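Local coordinates for protein soluble inorganic pyrophosphatase (PDB 5WRT) that probably hydrolyses inorganic pyrophosphate to phosphate with the help of magnesium ions, at residues Arg43-Asn48 against Val220-His225; Phe167-Ser172 against Glu177-Gly182. One frame throughout, in Å; residues are numbered along the deposited sequence.

From the N terminus the chain first reaches R43-N48, which leads into strand 47-53 of the six-stranded core sheet. Most of that sheet is then built before the chain arrives at F167-S172, in the loop after strand 152-161. There contact 2 closes a very short loop, joining the approach to helix 173-179 with its C-terminal end. The chain goes on through helix 183-193 to V220-H225 on helix 214-232, where contact 1 closes a far larger loop that encloses contact 2 entirely. The two also meet in space, about 19 Å apart between centres: F167 CZ lies 3.7 Å from L46 CD2, and the same ring packs on P44.

Contact 1: residues Arg43-Asn48 against Val220-His225; sequences RPLLFN and VVYRAH
F47 and L45 both turn their side chains toward helix 214-232, where V221 and Y222 receive them. The F47 ring is carried across V221 with its CD2-CE2 side leading, and CE2 lies 3.6 Å from V221 CG1. That methyl, anti to the backbone N (chi1 -174°), approaches the ring obliquely, and CG1 is also 3.6 Å from F47 CD2. The same CE2 corner reaches the neighbouring tyrosine, where Y222 CE1 sits at the phenyl edge, near its plane, 4.3 Å from F47 CE2. Two residues earlier, L45 holds CG anti to the backbone N (chi1 -180°), and its CD2 methyl is the part of the residue that meets the helix. Y222 comes from the opposite direction, and its hydroxyl makes a close contact, with OH 3.1 Å from L45 CD2; behind it, Y222 CZ is 4.1 Å from that methyl. In the type I pyrophosphatase fold, a curled β core is flanked by helices, and here the C-terminal helix packs against F47 of strand 47-53 and against L45 in the loop leading into it. F47 joins that core through backbone hydrogen bonding with V139 and side-chain packing on V141, while its ring meets F36 with the planes at about 45°. On the helix, V221 also rests on L121 of strand 115-125, the strand that carries two of the magnesium ligands, D117 and D122. The V221 side chain is about 10 Å from that of D122 and about 12 Å from bound magnesium.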
loop_
_atom_site.group_PDB
_atom_site.type_symbol
_atom_site.label_atom_id
_atom_site.label_comp_id
_atom_site.label_asym_id
_atom_site.label_seq_id
_atom_site.Cartn_x
_atom_site.Cartn_y
_atom_site.Cartn_z
ATOM N N ARG A 43 -8.614 22.486 -25.134
ATOM C CA ARG A 43 -7.188 22.547 -24.834
ATOM C C ARG A 43 -7.046 23.403 -23.582
ATOM O O ARG A 43 -7.438 24.588 -23.601
ATOM C CB ARG A 43 -6.407 23.158 -26.000
ATOM C CG ARG A 43 -6.209 22.260 -27.223
ATOM C CD ARG A 43 -5.777 20.836 -26.921
ATOM N NE ARG A 43 -5.742 20.054 -28.157
ATOM C CZ ARG A 43 -6.687 19.198 -28.535
ATOM N NH1 ARG A 43 -7.752 18.996 -27.770
ATOM N NH2 ARG A 43 -6.570 18.546 -29.685
ATOM N N PRO A 44 -6.505 22.871 -22.472
ATOM C CA PRO A 44 -6.027 21.499 -22.266
ATOM C C PRO A 44 -7.156 20.477 -22.305
ATOM O O PRO A 44 -8.288 20.785 -21.931
ATOM C CB PRO A 44 -5.389 21.554 -20.876
ATOM C CG PRO A 44 -6.096 22.656 -20.184
ATOM C CD PRO A 44 -6.380 23.681 -21.247
ATOM N N LEU A 45 -6.844 19.276 -22.779
ATOM C CA LEU A 45 -7.855 18.242 -22.925
ATOM C C LEU A 45 -8.319 17.757 -21.558
ATOM O O LEU A 45 -7.506 17.365 -20.715
ATOM C CB LEU A 45 -7.290 17.083 -23.739
ATOM C CG LEU A 45 -8.208 15.897 -24.009
ATOM C CD1 LEU A 45 -9.425 16.307 -24.826
ATOM C CD2 LEU A 45 -7.417 14.820 -24.712
ATOM N N LEU A 46 -9.629 17.792 -21.340
ATOM C CA LEU A 46 -10.232 17.397 -20.077
ATOM C C LEU A 46 -11.110 16.172 -20.271
ATOM O O LEU A 46 -11.848 16.074 -21.256
ATOM C CB LEU A 46 -11.062 18.539 -19.482
ATOM C CG LEU A 46 -10.277 19.766 -19.017
ATOM C CD1 LEU A 46 -11.198 20.771 -18.343
ATOM C CD2 LEU A 46 -9.154 19.350 -18.079
ATOM N N PHE A 47 -11.023 15.241 -19.327
ATOM C CA PHE A 47 -11.906 14.089 -19.264
ATOM C C PHE A 47 -12.686 14.183 -17.964
ATOM O O PHE A 47 -12.148 14.625 -16.944
ATOM C CB PHE A 47 -11.143 12.755 -19.288
ATOM C CG PHE A 47 -10.217 12.587 -20.461
ATOM C CD1 PHE A 47 -8.991 13.228 -20.494
ATOM C CD2 PHE A 47 -10.566 11.761 -21.519
ATOM C CE1 PHE A 47 -8.134 13.060 -21.564
ATOM C CE2 PHE A 47 -9.714 11.590 -22.591
ATOM C CZ PHE A 47 -8.496 12.240 -22.614
ATOM N N ASN A 48 -13.944 13.765 -17.988
ATOM C CA ASN A 48 -14.710 13.705 -16.753
ATOM C C ASN A 48 -14.399 12.413 -16.014
ATOM O O ASN A 48 -14.240 11.351 -16.622
ATOM C CB ASN A 48 -16.209 13.825 -17.025
ATOM C CG ASN A 48 -16.722 15.241 -16.833
ATOM O OD1 ASN A 48 -16.211 15.991 -15.998
ATOM N ND2 ASN A 48 -17.746 15.607 -17.591
ATOM N N VAL A 220 -5.266 5.297 -24.439
ATOM C CA VAL A 220 -5.949 4.260 -23.672
ATOM C C VAL A 220 -7.404 4.648 -23.436
ATOM O O VAL A 220 -8.315 3.827 -23.600
ATOM C CB VAL A 220 -5.208 3.999 -22.347
ATOM C CG1 VAL A 220 -6.095 3.231 -21.376
ATOM C CG2 VAL A 220 -3.908 3.244 -22.599
ATOM N N VAL A 221 -7.647 5.910 -23.071
ATOM C CA VAL A 221 -9.012 6.365 -22.829
ATOM C C VAL A 221 -9.816 6.380 -24.125
ATOM O O VAL A 221 -10.980 5.959 -24.150
ATOM C CB VAL A 221 -9.006 7.747 -22.150
ATOM C CG1 VAL A 221 -10.421 8.152 -21.761
ATOM C CG2 VAL A 221 -8.099 7.735 -20.931
ATOM N N TYR A 222 -9.217 6.867 -25.218
ATOM C CA TYR A 222 -9.913 6.888 -26.503
ATOM C C TYR A 222 -10.374 5.492 -26.902
ATOM O O TYR A 222 -11.535 5.292 -27.277
ATOM C CB TYR A 222 -9.013 7.460 -27.600
ATOM C CG TYR A 222 -8.589 8.899 -27.429
ATOM C CD1 TYR A 222 -9.459 9.854 -26.916
ATOM C CD2 TYR A 222 -7.323 9.311 -27.824
ATOM C CE1 TYR A 222 -9.065 11.175 -26.778
ATOM C CE2 TYR A 222 -6.923 10.620 -27.692
ATOM C CZ TYR A 222 -7.794 11.548 -27.169
ATOM O OH TYR A 222 -7.379 12.851 -27.046
ATOM N N ARG A 223 -9.466 4.514 -26.844
ATOM C CA ARG A 223 -9.806 3.160 -27.269
ATOM C C ARG A 223 -10.947 2.585 -26.438
ATOM O O ARG A 223 -11.871 1.972 -26.984
ATOM C CB ARG A 223 -8.576 2.259 -27.189
ATOM C CG ARG A 223 -8.792 0.879 -27.789
ATOM C CD ARG A 223 -7.497 0.092 -27.857
ATOM N NE ARG A 223 -6.843 -0.002 -26.555
ATOM C CZ ARG A 223 -5.630 0.478 -26.293
ATOM N NH1 ARG A 223 -4.936 1.086 -27.246
ATOM N NH2 ARG A 223 -5.113 0.349 -25.078
ATOM N N ALA A 224 -10.905 2.781 -25.118
ATOM C CA ALA A 224 -12.003 2.327 -24.272
ATOM C C ALA A 224 -13.286 3.087 -24.573
ATOM O O ALA A 224 -14.381 2.523 -24.466
ATOM C CB ALA A 224 -11.630 2.471 -22.796
ATOM N N HIS A 225 -13.170 4.363 -24.948
ATOM C CA HIS A 225 -14.341 5.133 -25.349
ATOM C C HIS A 225 -14.973 4.546 -26.604
ATOM O O HIS A 225 -16.203 4.473 -26.715
ATOM C CB HIS A 225 -13.951 6.595 -25.563
ATOM C CG HIS A 225 -15.110 7.504 -25.837
ATOM N ND1 HIS A 225 -16.238 7.532 -25.045
ATOM C CD2 HIS A 225 -15.305 8.434 -26.801
ATOM C CE1 HIS A 225 -17.083 8.430 -25.517
ATOM N NE2 HIS A 225 -16.541 8.993 -26.582
#

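Contact 2: residues Phe167-Ser172 against Glu177-Gly182; sequences FSQLNS and ERLCRG
Q169 lays its CB beside the end of L179, 4.0 Å from CD1, and its side chain runs on at about a right angle to the leucine. Beyond CG the glutamine is extended, and its NE2 lies 4.1 Å from L179 CD1. The backbone carbonyl of Q169 reaches the helix through water: the solvent molecule donates to Q169 O at 2.9 Å and accepts from R178 NH2 at 3.0 Å, lying in the guanidinium plane at its edge. The same NH2 makes a salt bridge to D175, which should help steady the arginine. L170 follows, more deeply buried, and slides past L179 in the opposite direction; CD2 comes 3.9 Å from L179 CD1, so one methyl of L179 serves both loop residues. The loop thus folds back on the last turn of helix 173-179, the short helix it introduces. K140 gathers the carbonyls of F167 and L170 together with N171 OD1, and N171 donates its backbone N to D175 OD2. S172 sits at the N-cap position, though its side chain makes no capping bond. Past the helix, R181 forms a salt bridge with E209 of the second subunit, and G182 O accepts a hydrogen bond from W193 NE1 of that subunit.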
loop_
_atom_site.group_PDB
_atom_site.type_symbol
_atom_site.label_atom_id
_atom_site.label_comp_id
_atom_site.label_asym_id
_atom_site.label_seq_id
_atom_site.Cartn_x
_atom_site.Cartn_y
_atom_site.Cartn_z
ATOM N N PHE A 167 -2.417 21.856 -11.237
ATOM C CA PHE A 167 -2.990 21.436 -12.511
ATOM C C PHE A 167 -2.164 21.925 -13.695
ATOM O O PHE A 167 -1.715 21.129 -14.528
ATOM C CB PHE A 167 -4.431 21.934 -12.620
ATOM C CG PHE A 167 -5.084 21.613 -13.930
ATOM C CD1 PHE A 167 -5.683 20.384 -14.131
ATOM C CD2 PHE A 167 -5.103 22.541 -14.962
ATOM C CE1 PHE A 167 -6.289 20.081 -15.329
ATOM C CE2 PHE A 167 -5.705 22.242 -16.167
ATOM C CZ PHE A 167 -6.300 21.009 -16.350
ATOM N N SER A 168 -1.949 23.239 -13.783
ATOM C CA SER A 168 -1.226 23.797 -14.921
ATOM C C SER A 168 0.239 23.381 -14.945
ATOM O O SER A 168 0.889 23.505 -15.988
ATOM C CB SER A 168 -1.330 25.322 -14.921
ATOM O OG SER A 168 -0.725 25.871 -13.765
ATOM N N GLN A 169 0.773 22.903 -13.822
ATOM C CA GLN A 169 2.170 22.506 -13.736
ATOM C C GLN A 169 2.399 21.030 -14.034
ATOM O O GLN A 169 3.547 20.628 -14.255
ATOM C CB GLN A 169 2.714 22.819 -12.341
ATOM C CG GLN A 169 3.013 24.284 -12.096
ATOM C CD GLN A 169 3.664 24.511 -10.750
ATOM O OE1 GLN A 169 2.982 24.710 -9.745
ATOM N NE2 GLN A 169 4.991 24.469 -10.719
ATOM N N LEU A 170 1.348 20.217 -14.033
ATOM C CA LEU A 170 1.452 18.785 -14.280
ATOM C C LEU A 170 0.890 18.469 -15.660
ATOM O O LEU A 170 -0.295 18.699 -15.916
ATOM C CB LEU A 170 0.713 17.986 -13.205
ATOM C CG LEU A 170 1.174 18.187 -11.761
ATOM C CD1 LEU A 170 0.267 17.433 -10.800
ATOM C CD2 LEU A 170 2.623 17.753 -11.592
ATOM N N ASN A 171 1.737 17.941 -16.544
ATOM C CA ASN A 171 1.293 17.519 -17.865
ATOM C C ASN A 171 1.748 16.122 -18.264
ATOM O O ASN A 171 1.226 15.592 -19.251
ATOM C CB ASN A 171 1.756 18.515 -18.941
ATOM C CG ASN A 171 1.343 19.942 -18.635
ATOM O OD1 ASN A 171 0.155 20.265 -18.635
ATOM N ND2 ASN A 171 2.319 20.802 -18.368
ATOM N N SER A 172 2.685 15.509 -17.543
ATOM C CA SER A 172 3.095 14.142 -17.833
ATOM C C SER A 172 3.662 13.507 -16.568
ATOM O O SER A 172 3.769 14.146 -15.518
ATOM C CB SER A 172 4.103 14.085 -18.985
ATOM O OG SER A 172 4.057 12.815 -19.619
ATOM N N GLU A 177 6.727 12.891 -11.078
ATOM C CA GLU A 177 7.956 12.452 -10.422
ATOM C C GLU A 177 8.748 13.630 -9.864
ATOM O O GLU A 177 9.430 13.490 -8.842
ATOM C CB GLU A 177 8.814 11.651 -11.403
ATOM C CG GLU A 177 8.223 10.306 -11.839
ATOM C CD GLU A 177 8.293 9.216 -10.776
ATOM O OE1 GLU A 177 8.347 8.028 -11.162
ATOM O OE2 GLU A 177 8.296 9.532 -9.566
ATOM N N ARG A 178 8.667 14.794 -10.515
ATOM C CA ARG A 178 9.451 15.952 -10.097
ATOM C C ARG A 178 8.790 16.696 -8.942
ATOM O O ARG A 178 9.454 17.042 -7.958
ATOM C CB ARG A 178 9.660 16.902 -11.278
ATOM C CG ARG A 178 10.641 18.032 -10.997
ATOM C CD ARG A 178 11.039 18.771 -12.267
ATOM N NE ARG A 178 9.904 19.012 -13.154
ATOM C CZ ARG A 178 9.075 20.046 -13.049
ATOM N NH1 ARG A 178 9.250 20.948 -12.091
ATOM N NH2 ARG A 178 8.070 20.183 -13.905
ATOM N N LEU A 179 7.487 16.952 -9.045
ATOM C CA LEU A 179 6.790 17.805 -8.092
ATOM C C LEU A 179 5.993 17.037 -7.046
ATOM O O LEU A 179 5.478 17.660 -6.112
ATOM C CB LEU A 179 5.846 18.759 -8.837
ATOM C CG LEU A 179 6.482 19.665 -9.890
ATOM C CD1 LEU A 179 5.408 20.342 -10.723
ATOM C CD2 LEU A 179 7.378 20.697 -9.230
ATOM N N CYS A 180 5.873 15.704 -7.175
ATOM C CA CYS A 180 5.087 14.884 -6.246
ATOM C C CYS A 180 5.812 13.551 -6.059
ATOM O O CYS A 180 5.419 12.525 -6.621
ATOM C CB CYS A 180 3.661 14.670 -6.755
ATOM S SG CYS A 180 2.771 16.157 -7.251
ATOM N N ARG A 181 6.875 13.563 -5.261
ATOM C CA ARG A 181 7.672 12.357 -5.082
ATOM C C ARG A 181 6.858 11.272 -4.387
ATOM O O ARG A 181 6.114 11.538 -3.439
ATOM C CB ARG A 181 8.936 12.663 -4.277
ATOM C CG ARG A 181 9.756 11.427 -3.945
ATOM C CD ARG A 181 11.121 11.459 -4.613
ATOM N NE ARG A 181 11.869 12.657 -4.251
ATOM C CZ ARG A 181 12.403 12.875 -3.053
ATOM N NH1 ARG A 181 12.280 11.970 -2.090
ATOM N NH2 ARG A 181 13.065 13.999 -2.817
ATOM N N GLY A 182 7.008 10.038 -4.869
ATOM C CA GLY A 182 6.325 8.899 -4.303
ATOM C C GLY A 182 4.918 8.661 -4.803
ATOM O O GLY A 182 4.324 7.634 -4.453
HETATM O O HOH W 1 5.953 22.124 -14.681
#